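Local coordinates for protein 336aa long hypothetical dTDP-glucose 4,6-dehydratase (PDB 2HUN) that binds NAD in a Rossmann-fold domain and probably acts as a dTDP-glucose 4,6-dehydratase, an enzyme of nucleotide-sugar metabolism, at residues A[13-18]-A[179-184]; A[41-46]-A[185-190]; A[62-67]-A[106-111]. One frame throughout, in Å; residues are numbered along the deposited sequence.

Contact 1 of 3, residues A[13-18]-A[179-184]; sequences GFIGSN and TNNYGP. With NAD (nicotinamide-adenine-dinucleotide), chain C.
In the dinucleotide site of this Rossmann fold, the start of helix 14-26 packs through Phe-14 and Asn-18 against the end of strand 172-182 and the loop after it. Phe-14 CE2 lies 3.5 Å from Asn-181 CB, and the carbonyl oxygen of Pro-184 comes up to the ring edge, in the ring plane, 3.0 Å from CE1. With CG anti to the backbone N (chi1 169°), the ring leaves the helix toward the strand, while the amide N of Phe-14 binds NAD O2A. Ile-15 N in turn binds NAD O2N at 3.0 Å, so the glycine-rich helix start holds both phosphates through backbone amides, as is characteristic of the fold. On the strand, Asn-181 N donates to the nicotinamide oxygen NAD O7N at 2.7 Å in a nearly straight bond. Its side-chain OD1 rests on Ile-15 CD1 and is hydrogen-bonded to His-223 ND1. Asn-18 ND2 bridges two backbone oxygens, giving 2.9 Å to Pro-184 O, which lies in its amide plane, and 2.9 Å to Phe-14 O, approached from above the carbonyl plane. A leucine in place of Asn-18 would probably leave both oxygens without this donor and the loop less firmly tied to the helix.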
loop_
_atom_site.group_PDB
_atom_site.type_symbol
_atom_site.label_atom_id
_atom_site.label_comp_id
_atom_site.label_asym_id
_atom_site.label_seq_id
_atom_site.Cartn_x
_atom_site.Cartn_y
_atom_site.Cartn_z
ATOM N N GLY A 13 -11.754 -18.563 10.198
ATOM C CA GLY A 13 -12.207 -17.334 10.826
ATOM C C GLY A 13 -13.681 -17.048 10.588
ATOM O O GLY A 13 -14.400 -17.858 9.999
ATOM N N PHE A 14 -14.125 -15.879 11.033
ATOM C CA PHE A 14 -15.523 -15.463 10.908
ATOM C C PHE A 14 -16.079 -15.512 9.486
ATOM O O PHE A 14 -16.957 -16.323 9.174
ATOM C CB PHE A 14 -15.668 -14.052 11.501
ATOM C CG PHE A 14 -16.993 -13.378 11.217
ATOM C CD1 PHE A 14 -18.179 -14.095 11.190
ATOM C CD2 PHE A 14 -17.049 -11.999 11.036
ATOM C CE1 PHE A 14 -19.409 -13.451 10.988
ATOM C CE2 PHE A 14 -18.274 -11.347 10.835
ATOM C CZ PHE A 14 -19.454 -12.079 10.812
ATOM N N ILE A 15 -15.570 -14.650 8.618
ATOM C CA ILE A 15 -16.052 -14.594 7.241
ATOM C C ILE A 15 -15.618 -15.808 6.427
ATOM O O ILE A 15 -16.381 -16.311 5.603
ATOM C CB ILE A 15 -15.568 -13.300 6.544
ATOM C CG1 ILE A 15 -16.050 -12.085 7.343
ATOM C CG2 ILE A 15 -16.102 -13.238 5.112
ATOM C CD1 ILE A 15 -15.512 -10.752 6.844
ATOM N N GLY A 16 -14.395 -16.281 6.662
ATOM C CA GLY A 16 -13.901 -17.439 5.937
ATOM C C GLY A 16 -14.797 -18.654 6.122
ATOM O O GLY A 16 -15.148 -19.326 5.152
ATOM N N SER A 17 -15.172 -18.938 7.369
ATOM C CA SER A 17 -16.039 -20.076 7.667
ATOM C C SER A 17 -17.390 -19.922 6.997
ATOM O O SER A 17 -17.910 -20.870 6.417
ATOM C CB SER A 17 -16.235 -20.224 9.177
ATOM O OG SER A 17 -15.051 -20.705 9.780
ATOM N N ASN A 18 -17.974 -18.734 7.095
ATOM C CA ASN A 18 -19.259 -18.494 6.454
ATOM C C ASN A 18 -19.141 -18.724 4.941
ATOM O O ASN A 18 -20.036 -19.294 4.323
ATOM C CB ASN A 18 -19.722 -17.061 6.732
ATOM C CG ASN A 18 -20.489 -16.940 8.036
ATOM O OD1 ASN A 18 -21.627 -17.384 8.136
ATOM N ND2 ASN A 18 -19.865 -16.344 9.041
ATOM N N THR A 179 -17.510 -3.323 4.217
ATOM C CA THR A 179 -17.735 -2.643 5.479
ATOM C C THR A 179 -17.816 -3.675 6.601
ATOM O O THR A 179 -17.339 -4.798 6.453
ATOM C CB THR A 179 -19.042 -1.829 5.427
ATOM O OG1 THR A 179 -20.144 -2.714 5.208
ATOM C CG2 THR A 179 -18.987 -0.827 4.287
ATOM N N ASN A 180 -18.438 -3.303 7.711
ATOM C CA ASN A 180 -18.546 -4.194 8.862
ATOM C C ASN A 180 -19.466 -5.393 8.662
ATOM O O ASN A 180 -20.640 -5.230 8.338
ATOM C CB ASN A 180 -19.009 -3.394 10.072
ATOM C CG ASN A 180 -18.135 -2.195 10.333
ATOM O OD1 ASN A 180 -16.986 -2.327 10.760
ATOM N ND2 ASN A 180 -18.669 -1.007 10.056
ATOM N N ASN A 181 -18.923 -6.594 8.855
ATOM C CA ASN A 181 -19.713 -7.819 8.725
ATOM C C ASN A 181 -20.312 -8.216 10.074
ATOM O O ASN A 181 -19.739 -7.934 11.128
ATOM C CB ASN A 181 -18.853 -8.995 8.241
ATOM C CG ASN A 181 -18.596 -8.973 6.745
ATOM O OD1 ASN A 181 -18.694 -10.006 6.079
ATOM N ND2 ASN A 181 -18.248 -7.803 6.212
ATOM N N TYR A 182 -21.460 -8.882 10.022
ATOM C CA TYR A 182 -22.138 -9.379 11.214
ATOM C C TYR A 182 -22.928 -10.611 10.793
ATOM O O TYR A 182 -23.311 -10.748 9.627
ATOM C CB TYR A 182 -23.066 -8.308 11.808
ATOM C CG TYR A 182 -24.303 -7.997 10.996
ATOM C CD1 TYR A 182 -24.264 -7.065 9.962
ATOM C CD2 TYR A 182 -25.515 -8.629 11.268
ATOM C CE1 TYR A 182 -25.411 -6.765 9.214
ATOM C CE2 TYR A 182 -26.662 -8.339 10.530
ATOM C CZ TYR A 182 -26.603 -7.407 9.507
ATOM O OH TYR A 182 -27.739 -7.112 8.786
ATOM N N GLY A 183 -23.147 -11.521 11.736
ATOM C CA GLY A 183 -23.874 -12.737 11.433
ATOM C C GLY A 183 -23.290 -13.910 12.196
ATOM O O GLY A 183 -22.507 -13.713 13.133
ATOM N N PRO A 184 -23.633 -15.149 11.807
ATOM C CA PRO A 184 -23.135 -16.360 12.473
ATOM C C PRO A 184 -21.617 -16.436 12.588
ATOM O O PRO A 184 -20.887 -15.971 11.710
ATOM C CB PRO A 184 -23.694 -17.485 11.603
ATOM C CG PRO A 184 -24.975 -16.887 11.059
ATOM C CD PRO A 184 -24.541 -15.493 10.696
HETATM P PA NAD C . -10.877 -13.276 11.756
HETATM O O1A NAD C . -9.932 -12.610 12.666
HETATM O O2A NAD C . -12.147 -13.838 12.296
HETATM O O5B NAD C . -10.087 -14.484 11.057
HETATM C C5B NAD C . -8.845 -14.319 10.355
HETATM C C4B NAD C . -8.430 -15.752 9.995
HETATM O O4B NAD C . -7.209 -15.741 9.231
HETATM C C3B NAD C . -8.154 -16.596 11.273
HETATM O O3B NAD C . -8.777 -17.886 11.162
HETATM C C2B NAD C . -6.617 -16.614 11.351
HETATM O O2B NAD C . -6.028 -17.721 12.034
HETATM C C1B NAD C . -6.222 -16.541 9.875
HETATM N N9A NAD C . -4.891 -15.942 9.634
HETATM C C8A NAD C . -4.420 -14.753 10.052
HETATM N N7A NAD C . -3.172 -14.595 9.616
HETATM C C5A NAD C . -2.830 -15.673 8.917
HETATM C C6A NAD C . -1.661 -16.090 8.221
HETATM N N6A NAD C . -0.556 -15.360 8.151
HETATM N N1A NAD C . -1.704 -17.354 7.586
HETATM C C2A NAD C . -2.860 -18.147 7.654
HETATM N N3A NAD C . -3.959 -17.754 8.311
HETATM C C4A NAD C . -3.935 -16.542 8.924
HETATM O O3 NAD C . -11.334 -12.116 10.771
HETATM P PN NAD C . -12.353 -11.967 9.568
HETATM O O1N NAD C . -13.258 -10.890 10.063
HETATM O O2N NAD C . -13.024 -13.242 9.243
HETATM O O5D NAD C . -11.487 -11.306 8.373
HETATM C C5D NAD C . -11.347 -11.881 7.071
HETATM C C4D NAD C . -10.843 -10.789 6.093
HETATM O O4D NAD C . -11.875 -9.824 5.831
HETATM C C3D NAD C . -9.616 -10.038 6.628
HETATM O O3D NAD C . -8.666 -9.883 5.542
HETATM C C2D NAD C . -10.202 -8.675 7.090
HETATM O O2D NAD C . -9.210 -7.650 6.974
HETATM C C1D NAD C . -11.377 -8.507 6.140
HETATM N N1N NAD C . -12.489 -7.685 6.658
HETATM C C2N NAD C . -13.313 -8.107 7.755
HETATM C C3N NAD C . -14.361 -7.270 8.178
HETATM C C7N NAD C . -15.295 -7.665 9.345
HETATM O O7N NAD C . -16.302 -6.979 9.558
HETATM N N7N NAD C . -15.010 -8.734 10.079
HETATM C C4N NAD C . -14.591 -6.030 7.529
HETATM C C5N NAD C . -13.769 -5.632 6.454
HETATM C C6N NAD C . -12.717 -6.449 6.007
#

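Contact 2 of 3, residues A[41-46]-A[185-190]; sequences GSNPAN and YQFPEK. With NAD (nicotinamide-adenine-dinucleotide), chain C.
The loop 41-46, whose first two residues border the NAD pocket, packs against the loop 185-190, with Phe-187 set against Gly-41 and Asn-43. Phe-187 CE1 lies 3.5 Å from Gly-41 O. At the edge of the ring sits Asn-43 CB, 4.0 Å from Phe-187 CE1. The Asn-43 amide is turned 79° from the ring. Its own OD1 accepts from Ala-45 N, an Asx turn that shapes the loop, with the donor well above the carbonyl plane. Gly-41 has a positive phi (93°), and a side chain there would collide with NAD O1A; next to it, Ser-42 CB approaches the ribose oxygen O3B of NAD to 3.3 Å, while its hydroxyl is hydrogen-bonded to Gly-39 O.

The second meeting point is Asn-46 with Tyr-185. Their side chains run past one another in opposite directions, and OD1 of Asn-46 comes within 3.5 Å of Tyr-185 CD1. Further out, the ring lies along the Asn-46 backbone, with CE1 3.5 Å from Asn-46 O. A water joins the pair as well, accepting from Asn-46 ND2 at 2.8 Å and donating to Tyr-185 O at 2.7 Å. Asn-46 OD1 accepts a hydrogen bond from Trp-317 NE1, which gives both ends of the amide a partner.

Helix 14-26 lies against Tyr-185 through Asn-18 and Arg-21, while Trp-317 of helix 315-318 meets the same ring edge-to-face and Trp-310 of helix 300-313 packs on it too, so this end of the contact, at Tyr-185 and Asn-46, lies between helix 14-26 and the C-terminal helices.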
loop_
_atom_site.group_PDB
_atom_site.type_symbol
_atom_site.label_atom_id
_atom_site.label_comp_id
_atom_site.label_asym_id
_atom_site.label_seq_id
_atom_site.Cartn_x
_atom_site.Cartn_y
_atom_site.Cartn_z
ATOM N N GLY A 41 -8.565 -15.035 16.299
ATOM C CA GLY A 41 -9.802 -15.055 15.542
ATOM C C GLY A 41 -10.247 -16.410 15.023
ATOM O O GLY A 41 -11.420 -16.591 14.701
ATOM N N SER A 42 -9.327 -17.364 14.938
ATOM C CA SER A 42 -9.670 -18.688 14.434
ATOM C C SER A 42 -10.484 -19.496 15.438
ATOM O O SER A 42 -10.350 -19.334 16.648
ATOM C CB SER A 42 -8.400 -19.469 14.072
ATOM O OG SER A 42 -7.624 -19.760 15.222
ATOM N N ASN A 43 -11.333 -20.373 14.921
ATOM C CA ASN A 43 -12.157 -21.219 15.767
ATOM C C ASN A 43 -12.550 -22.479 15.001
ATOM O O ASN A 43 -13.478 -22.459 14.191
ATOM C CB ASN A 43 -13.414 -20.463 16.216
ATOM C CG ASN A 43 -14.149 -21.175 17.339
ATOM O OD1 ASN A 43 -13.815 -22.305 17.704
ATOM N ND2 ASN A 43 -15.155 -20.513 17.893
ATOM N N PRO A 44 -11.835 -23.591 15.244
ATOM C CA PRO A 44 -12.089 -24.882 14.592
ATOM C C PRO A 44 -13.555 -25.299 14.680
ATOM O O PRO A 44 -14.058 -26.026 13.822
ATOM C CB PRO A 44 -11.182 -25.839 15.360
ATOM C CG PRO A 44 -10.027 -24.967 15.734
ATOM C CD PRO A 44 -10.709 -23.698 16.190
ATOM N N ALA A 45 -14.233 -24.838 15.726
ATOM C CA ALA A 45 -15.637 -25.171 15.930
ATOM C C ALA A 45 -16.506 -24.622 14.803
ATOM O O ALA A 45 -17.582 -25.150 14.524
ATOM C CB ALA A 45 -16.113 -24.629 17.281
ATOM N N ASN A 46 -16.031 -23.563 14.155
ATOM C CA ASN A 46 -16.758 -22.944 13.053
ATOM C C ASN A 46 -17.065 -23.940 11.942
ATOM O O ASN A 46 -18.125 -23.874 11.325
ATOM C CB ASN A 46 -15.942 -21.800 12.443
ATOM C CG ASN A 46 -15.790 -20.625 13.371
ATOM O OD1 ASN A 46 -16.266 -20.644 14.502
ATOM N ND2 ASN A 46 -15.114 -19.582 12.893
ATOM N N TYR A 185 -21.149 -17.017 13.686
ATOM C CA TYR A 185 -19.723 -17.210 13.917
ATOM C C TYR A 185 -18.857 -15.985 14.213
ATOM O O TYR A 185 -17.630 -16.070 14.147
ATOM C CB TYR A 185 -19.123 -17.982 12.742
ATOM C CG TYR A 185 -19.782 -19.324 12.509
ATOM C CD1 TYR A 185 -19.531 -20.407 13.358
ATOM C CD2 TYR A 185 -20.674 -19.511 11.449
ATOM C CE1 TYR A 185 -20.150 -21.645 13.156
ATOM C CE2 TYR A 185 -21.301 -20.740 11.239
ATOM C CZ TYR A 185 -21.032 -21.803 12.095
ATOM O OH TYR A 185 -21.635 -23.022 11.871
ATOM N N GLN A 186 -19.469 -14.847 14.527
ATOM C CA GLN A 186 -18.684 -13.664 14.876
ATOM C C GLN A 186 -18.388 -13.754 16.377
ATOM O O GLN A 186 -19.285 -14.069 17.159
ATOM C CB GLN A 186 -19.467 -12.383 14.585
ATOM C CG GLN A 186 -18.698 -11.105 14.910
ATOM C CD GLN A 186 -19.379 -9.853 14.364
ATOM O OE1 GLN A 186 -20.568 -9.637 14.585
ATOM N NE2 GLN A 186 -18.617 -9.023 13.652
ATOM N N PHE A 187 -17.149 -13.481 16.785
ATOM C CA PHE A 187 -16.800 -13.559 18.206
ATOM C C PHE A 187 -17.674 -12.641 19.071
ATOM O O PHE A 187 -17.974 -11.513 18.686
ATOM C CB PHE A 187 -15.313 -13.263 18.403
ATOM C CG PHE A 187 -14.446 -14.491 18.309
ATOM C CD1 PHE A 187 -14.663 -15.435 17.310
ATOM C CD2 PHE A 187 -13.419 -14.707 19.220
ATOM C CE1 PHE A 187 -13.864 -16.581 17.220
ATOM C CE2 PHE A 187 -12.613 -15.847 19.141
ATOM C CZ PHE A 187 -12.837 -16.785 18.138
ATOM N N PRO A 188 -18.087 -13.131 20.255
ATOM C CA PRO A 188 -18.940 -12.495 21.269
ATOM C C PRO A 188 -18.700 -11.055 21.712
ATOM O O PRO A 188 -19.654 -10.379 22.108
ATOM C CB PRO A 188 -18.865 -13.475 22.438
ATOM C CG PRO A 188 -17.509 -14.061 22.293
ATOM C CD PRO A 188 -17.463 -14.344 20.815
ATOM N N GLU A 189 -17.469 -10.566 21.654
ATOM C CA GLU A 189 -17.248 -9.191 22.081
ATOM C C GLU A 189 -17.549 -8.138 21.019
ATOM O O GLU A 189 -17.506 -6.946 21.308
ATOM C CB GLU A 189 -15.826 -8.997 22.614
ATOM C CG GLU A 189 -14.725 -9.137 21.582
ATOM C CD GLU A 189 -14.389 -10.580 21.285
ATOM O OE1 GLU A 189 -14.552 -11.428 22.188
ATOM O OE2 GLU A 189 -13.943 -10.859 20.157
ATOM N N LYS A 190 -17.845 -8.568 19.794
ATOM C CA LYS A 190 -18.180 -7.611 18.742
ATOM C C LYS A 190 -19.570 -7.073 19.075
ATOM O O LYS A 190 -20.402 -7.799 19.603
ATOM C CB LYS A 190 -18.189 -8.284 17.364
ATOM C CG LYS A 190 -16.819 -8.721 16.840
ATOM C CD LYS A 190 -15.913 -7.526 16.579
ATOM C CE LYS A 190 -14.574 -7.962 15.988
ATOM N NZ LYS A 190 -13.700 -6.794 15.677
HETATM P PA NAD C . -10.877 -13.276 11.756
HETATM O O1A NAD C . -9.932 -12.610 12.666
HETATM O O2A NAD C . -12.147 -13.838 12.296
HETATM O O5B NAD C . -10.087 -14.484 11.057
HETATM C C5B NAD C . -8.845 -14.319 10.355
HETATM C C4B NAD C . -8.430 -15.752 9.995
HETATM O O4B NAD C . -7.209 -15.741 9.231
HETATM C C3B NAD C . -8.154 -16.596 11.273
HETATM O O3B NAD C . -8.777 -17.886 11.162
HETATM C C2B NAD C . -6.617 -16.614 11.351
HETATM O O2B NAD C . -6.028 -17.721 12.034
HETATM C C1B NAD C . -6.222 -16.541 9.875
HETATM N N9A NAD C . -4.891 -15.942 9.634
HETATM C C8A NAD C . -4.420 -14.753 10.052
HETATM N N7A NAD C . -3.172 -14.595 9.616
HETATM C C5A NAD C . -2.830 -15.673 8.917
HETATM C C6A NAD C . -1.661 -16.090 8.221
HETATM N N6A NAD C . -0.556 -15.360 8.151
HETATM N N1A NAD C . -1.704 -17.354 7.586
HETATM C C2A NAD C . -2.860 -18.147 7.654
HETATM N N3A NAD C . -3.959 -17.754 8.311
HETATM C C4A NAD C . -3.935 -16.542 8.924
HETATM O O3 NAD C . -11.334 -12.116 10.771
HETATM P PN NAD C . -12.353 -11.967 9.568
HETATM O O1N NAD C . -13.258 -10.890 10.063
HETATM O O2N NAD C . -13.024 -13.242 9.243
HETATM O O5D NAD C . -11.487 -11.306 8.373
HETATM C C5D NAD C . -11.347 -11.881 7.071
HETATM C C4D NAD C . -10.843 -10.789 6.093
HETATM O O4D NAD C . -11.875 -9.824 5.831
HETATM C C3D NAD C . -9.616 -10.038 6.628
HETATM O O3D NAD C . -8.666 -9.883 5.542
HETATM C C2D NAD C . -10.202 -8.675 7.090
HETATM O O2D NAD C . -9.210 -7.650 6.974
HETATM C C1D NAD C . -11.377 -8.507 6.140
HETATM N N1N NAD C . -12.489 -7.685 6.658
HETATM C C2N NAD C . -13.313 -8.107 7.755
HETATM C C3N NAD C . -14.361 -7.270 8.178
HETATM C C7N NAD C . -15.295 -7.665 9.345
HETATM O O7N NAD C . -16.302 -6.979 9.558
HETATM N N7N NAD C . -15.010 -8.734 10.079
HETATM C C4N NAD C . -14.591 -6.030 7.529
HETATM C C5N NAD C . -13.769 -5.632 6.454
HETATM C C6N NAD C . -12.717 -6.449 6.007
HETATM O O HOH W 1 -15.090 -17.070 14.087
#

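Contact 3 of 3, residues A[62-67]-A[106-111]. With NAD (nicotinamide-adenine-dinucleotide), chain C.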
loop_
_atom_site.group_PDB
_atom_site.type_symbol
_atom_site.label_atom_id
_atom_site.label_comp_id
_atom_site.label_asym_id
_atom_site.label_seq_id
_atom_site.Cartn_x
_atom_site.Cartn_y
_atom_site.Cartn_z
ATOM N N ASP A 62 0.850 -21.119 7.634
ATOM C CA ASP A 62 0.907 -19.675 7.418
ATOM C C ASP A 62 1.024 -19.365 5.923
ATOM O O ASP A 62 1.886 -19.920 5.249
ATOM C CB ASP A 62 2.132 -19.126 8.159
ATOM C CG ASP A 62 2.228 -17.620 8.116
ATOM O OD1 ASP A 62 1.598 -16.991 7.243
ATOM O OD2 ASP A 62 2.960 -17.065 8.956
ATOM N N VAL A 63 0.170 -18.483 5.407
ATOM C CA VAL A 63 0.231 -18.129 3.989
ATOM C C VAL A 63 1.607 -17.568 3.635
ATOM O O VAL A 63 1.981 -17.495 2.465
ATOM C CB VAL A 63 -0.840 -17.072 3.601
ATOM C CG1 VAL A 63 -2.219 -17.689 3.644
ATOM C CG2 VAL A 63 -0.761 -15.873 4.536
ATOM N N ALA A 64 2.355 -17.169 4.657
ATOM C CA ALA A 64 3.694 -16.626 4.468
ATOM C C ALA A 64 4.728 -17.744 4.320
ATOM O O ALA A 64 5.919 -17.483 4.167
ATOM C CB ALA A 64 4.062 -15.735 5.648
ATOM N N ASP A 65 4.266 -18.988 4.373
ATOM C CA ASP A 65 5.140 -20.157 4.246
ATOM C C ASP A 65 5.139 -20.539 2.772
ATOM O O ASP A 65 4.321 -21.354 2.341
ATOM C CB ASP A 65 4.581 -21.317 5.079
ATOM C CG ASP A 65 5.500 -22.532 5.097
ATOM O OD1 ASP A 65 6.372 -22.650 4.208
ATOM O OD2 ASP A 65 5.334 -23.381 5.999
ATOM N N TYR A 66 6.053 -19.954 2.004
ATOM C CA TYR A 66 6.108 -20.220 0.570
ATOM C C TYR A 66 6.092 -21.697 0.185
ATOM O O TYR A 66 5.265 -22.116 -0.621
ATOM C CB TYR A 66 7.330 -19.547 -0.073
ATOM C CG TYR A 66 7.269 -19.622 -1.582
ATOM C CD1 TYR A 66 6.313 -18.897 -2.290
ATOM C CD2 TYR A 66 8.093 -20.498 -2.293
ATOM C CE1 TYR A 66 6.165 -19.044 -3.666
ATOM C CE2 TYR A 66 7.954 -20.653 -3.672
ATOM C CZ TYR A 66 6.986 -19.927 -4.351
ATOM O OH TYR A 66 6.815 -20.102 -5.703
ATOM N N GLU A 67 7.000 -22.482 0.759
ATOM C CA GLU A 67 7.080 -23.908 0.450
ATOM C C GLU A 67 5.760 -24.650 0.616
ATOM O O GLU A 67 5.415 -25.505 -0.196
ATOM C CB GLU A 67 8.159 -24.579 1.310
ATOM C CG GLU A 67 9.566 -24.111 0.980
ATOM C CD GLU A 67 9.899 -24.288 -0.494
ATOM O OE1 GLU A 67 9.731 -25.415 -1.004
ATOM O OE2 GLU A 67 10.327 -23.305 -1.142
ATOM N N THR A 106 0.518 -11.733 1.898
ATOM C CA THR A 106 -0.080 -11.508 0.591
ATOM C C THR A 106 0.988 -11.599 -0.500
ATOM O O THR A 106 0.747 -12.157 -1.569
ATOM C CB THR A 106 -0.793 -10.151 0.542
ATOM O OG1 THR A 106 -1.825 -10.132 1.538
ATOM C CG2 THR A 106 -1.415 -9.923 -0.833
ATOM N N TYR A 107 2.163 -11.056 -0.213
ATOM C CA TYR A 107 3.301 -11.100 -1.133
ATOM C C TYR A 107 3.616 -12.556 -1.489
ATOM O O TYR A 107 3.778 -12.902 -2.660
ATOM C CB TYR A 107 4.530 -10.474 -0.466
ATOM C CG TYR A 107 5.851 -10.768 -1.157
ATOM C CD1 TYR A 107 6.230 -10.083 -2.315
ATOM C CD2 TYR A 107 6.721 -11.734 -0.649
ATOM C CE1 TYR A 107 7.447 -10.352 -2.949
ATOM C CE2 TYR A 107 7.941 -12.014 -1.276
ATOM C CZ TYR A 107 8.297 -11.318 -2.422
ATOM O OH TYR A 107 9.505 -11.577 -3.037
ATOM N N THR A 108 3.708 -13.397 -0.463
ATOM C CA THR A 108 4.018 -14.813 -0.642
ATOM C C THR A 108 2.979 -15.519 -1.509
ATOM O O THR A 108 3.319 -16.341 -2.358
ATOM C CB THR A 108 4.105 -15.537 0.718
ATOM O OG1 THR A 108 5.004 -14.826 1.580
ATOM C CG2 THR A 108 4.622 -16.962 0.530
ATOM N N LEU A 109 1.711 -15.196 -1.287
ATOM C CA LEU A 109 0.634 -15.787 -2.061
ATOM C C LEU A 109 0.767 -15.341 -3.518
ATOM O O LEU A 109 0.621 -16.151 -4.435
ATOM C CB LEU A 109 -0.720 -15.344 -1.498
ATOM C CG LEU A 109 -1.927 -16.190 -1.901
ATOM C CD1 LEU A 109 -1.777 -17.583 -1.299
ATOM C CD2 LEU A 109 -3.212 -15.534 -1.409
ATOM N N LEU A 110 1.047 -14.056 -3.726
ATOM C CA LEU A 110 1.204 -13.517 -5.078
ATOM C C LEU A 110 2.380 -14.196 -5.782
ATOM O O LEU A 110 2.293 -14.554 -6.954
ATOM C CB LEU A 110 1.415 -11.994 -5.027
ATOM C CG LEU A 110 0.162 -11.168 -4.691
ATOM C CD1 LEU A 110 0.523 -9.708 -4.430
ATOM C CD2 LEU A 110 -0.831 -11.284 -5.842
ATOM N N GLU A 111 3.481 -14.375 -5.065
ATOM C CA GLU A 111 4.643 -15.022 -5.659
ATOM C C GLU A 111 4.334 -16.460 -6.042
ATOM O O GLU A 111 4.685 -16.900 -7.136
ATOM C CB GLU A 111 5.834 -14.978 -4.698
ATOM C CG GLU A 111 6.615 -13.663 -4.734
ATOM C CD GLU A 111 7.257 -13.399 -6.093
ATOM O OE1 GLU A 111 6.590 -12.837 -6.987
ATOM O OE2 GLU A 111 8.433 -13.768 -6.268
HETATM P PA NAD C . -10.877 -13.276 11.756
HETATM O O1A NAD C . -9.932 -12.610 12.666
HETATM O O2A NAD C . -12.147 -13.838 12.296
HETATM O O5B NAD C . -10.087 -14.484 11.057
HETATM C C5B NAD C . -8.845 -14.319 10.355
HETATM C C4B NAD C . -8.430 -15.752 9.995
HETATM O O4B NAD C . -7.209 -15.741 9.231
HETATM C C3B NAD C . -8.154 -16.596 11.273
HETATM O O3B NAD C . -8.777 -17.886 11.162
HETATM C C2B NAD C . -6.617 -16.614 11.351
HETATM O O2B NAD C . -6.028 -17.721 12.034
HETATM C C1B NAD C . -6.222 -16.541 9.875
HETATM N N9A NAD C . -4.891 -15.942 9.634
HETATM C C8A NAD C . -4.420 -14.753 10.052
HETATM N N7A NAD C . -3.172 -14.595 9.616
HETATM C C5A NAD C . -2.830 -15.673 8.917
HETATM C C6A NAD C . -1.661 -16.090 8.221
HETATM N N6A NAD C . -0.556 -15.360 8.151
HETATM N N1A NAD C . -1.704 -17.354 7.586
HETATM C C2A NAD C . -2.860 -18.147 7.654
HETATM N N3A NAD C . -3.959 -17.754 8.311
HETATM C C4A NAD C . -3.935 -16.542 8.924
HETATM O O3 NAD C . -11.334 -12.116 10.771
HETATM P PN NAD C . -12.353 -11.967 9.568
HETATM O O1N NAD C . -13.258 -10.890 10.063
HETATM O O2N NAD C . -13.024 -13.242 9.243
HETATM O O5D NAD C . -11.487 -11.306 8.373
HETATM C C5D NAD C . -11.347 -11.881 7.071
HETATM C C4D NAD C . -10.843 -10.789 6.093
HETATM O O4D NAD C . -11.875 -9.824 5.831
HETATM C C3D NAD C . -9.616 -10.038 6.628
HETATM O O3D NAD C . -8.666 -9.883 5.542
HETATM C C2D NAD C . -10.202 -8.675 7.090
HETATM O O2D NAD C . -9.210 -7.650 6.974
HETATM C C1D NAD C . -11.377 -8.507 6.140
HETATM N N1N NAD C . -12.489 -7.685 6.658
HETATM C C2N NAD C . -13.313 -8.107 7.755
HETATM C C3N NAD C . -14.361 -7.270 8.178
HETATM C C7N NAD C . -15.295 -7.665 9.345
HETATM O O7N NAD C . -16.302 -6.979 9.558
HETATM N N7N NAD C . -15.010 -8.734 10.079
HETATM C C4N NAD C . -14.591 -6.030 7.529
HETATM C C5N NAD C . -13.769 -5.632 6.454
HETATM C C6N NAD C . -12.717 -6.449 6.007
#
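Thr-108, on helix 96-116, points its side chain into the bend that leads from the NAD adenine pocket to helix 66-74. Its CB sits 3.4 Å from Val-63 O. From there the branches part. A chi1 of -52° sets OG1 beside the backbone N and swings the methyl CG2 into the bend, where it packs against the carbonyl oxygen of Val-63, 3.3 Å from CG2, and the CA of Tyr-66, 3.6 Å from CG2. The hydroxyl OG1 touches Ala-64 CA at 3.6 Å while it is hydrogen-bonded to Ile-104 O, one turn back in its own helix.

Tyr-66 continues the contact along the helix. The edge of its ring faces the backbone of 106-111, with Thr-108 O in its plane and CE1 4.0 Å from Glu-111 C.

At the start of the bend, Asp-62 and Val-63 read the adenine edge in a pattern that matches its donor and acceptor: Asp-62 OD1 accepts from NAD N6A at 2.9 Å, and Val-63 N donates to NAD N1A at 3.1 Å. The second oxygen of Asp-62 is held by His-100 of helix 96-116.

Behind Thr-108, Leu-109 turns to strands 78-81 and 121-127, Leu-110 packs on helix 150-168, and Tyr-107 meets Leu-99 of the second subunit, so helix 96-116 lies between the adenine-binding bend, the sheet and the subunit interface.

How the contacts relate
Three contacts around one cofactor show how a Rossmann domain assembles its site from distant pieces of chain. Contacts 1 and 2 adjoin, their centres about 9 Å apart, and their segments alternate in sequence: 13-18, 41-46, 179-184, 185-190. Both segments of contact 3, 62-67 and 106-111, fall between 41-46 and 179-184, and its centre lies about 23 Å from that of contact 1 and 24 Å from that of contact 2. Strand 172-182 belongs to the central mixed sheet, with strands 5-9, 31-36, 78-81 and 121-127. With helix 14-26 it serves the pyrophosphate and nicotinamide end, whereas the loop before helix 66-74 serves adenine; contact 2 reaches NAD through 41-46 alone.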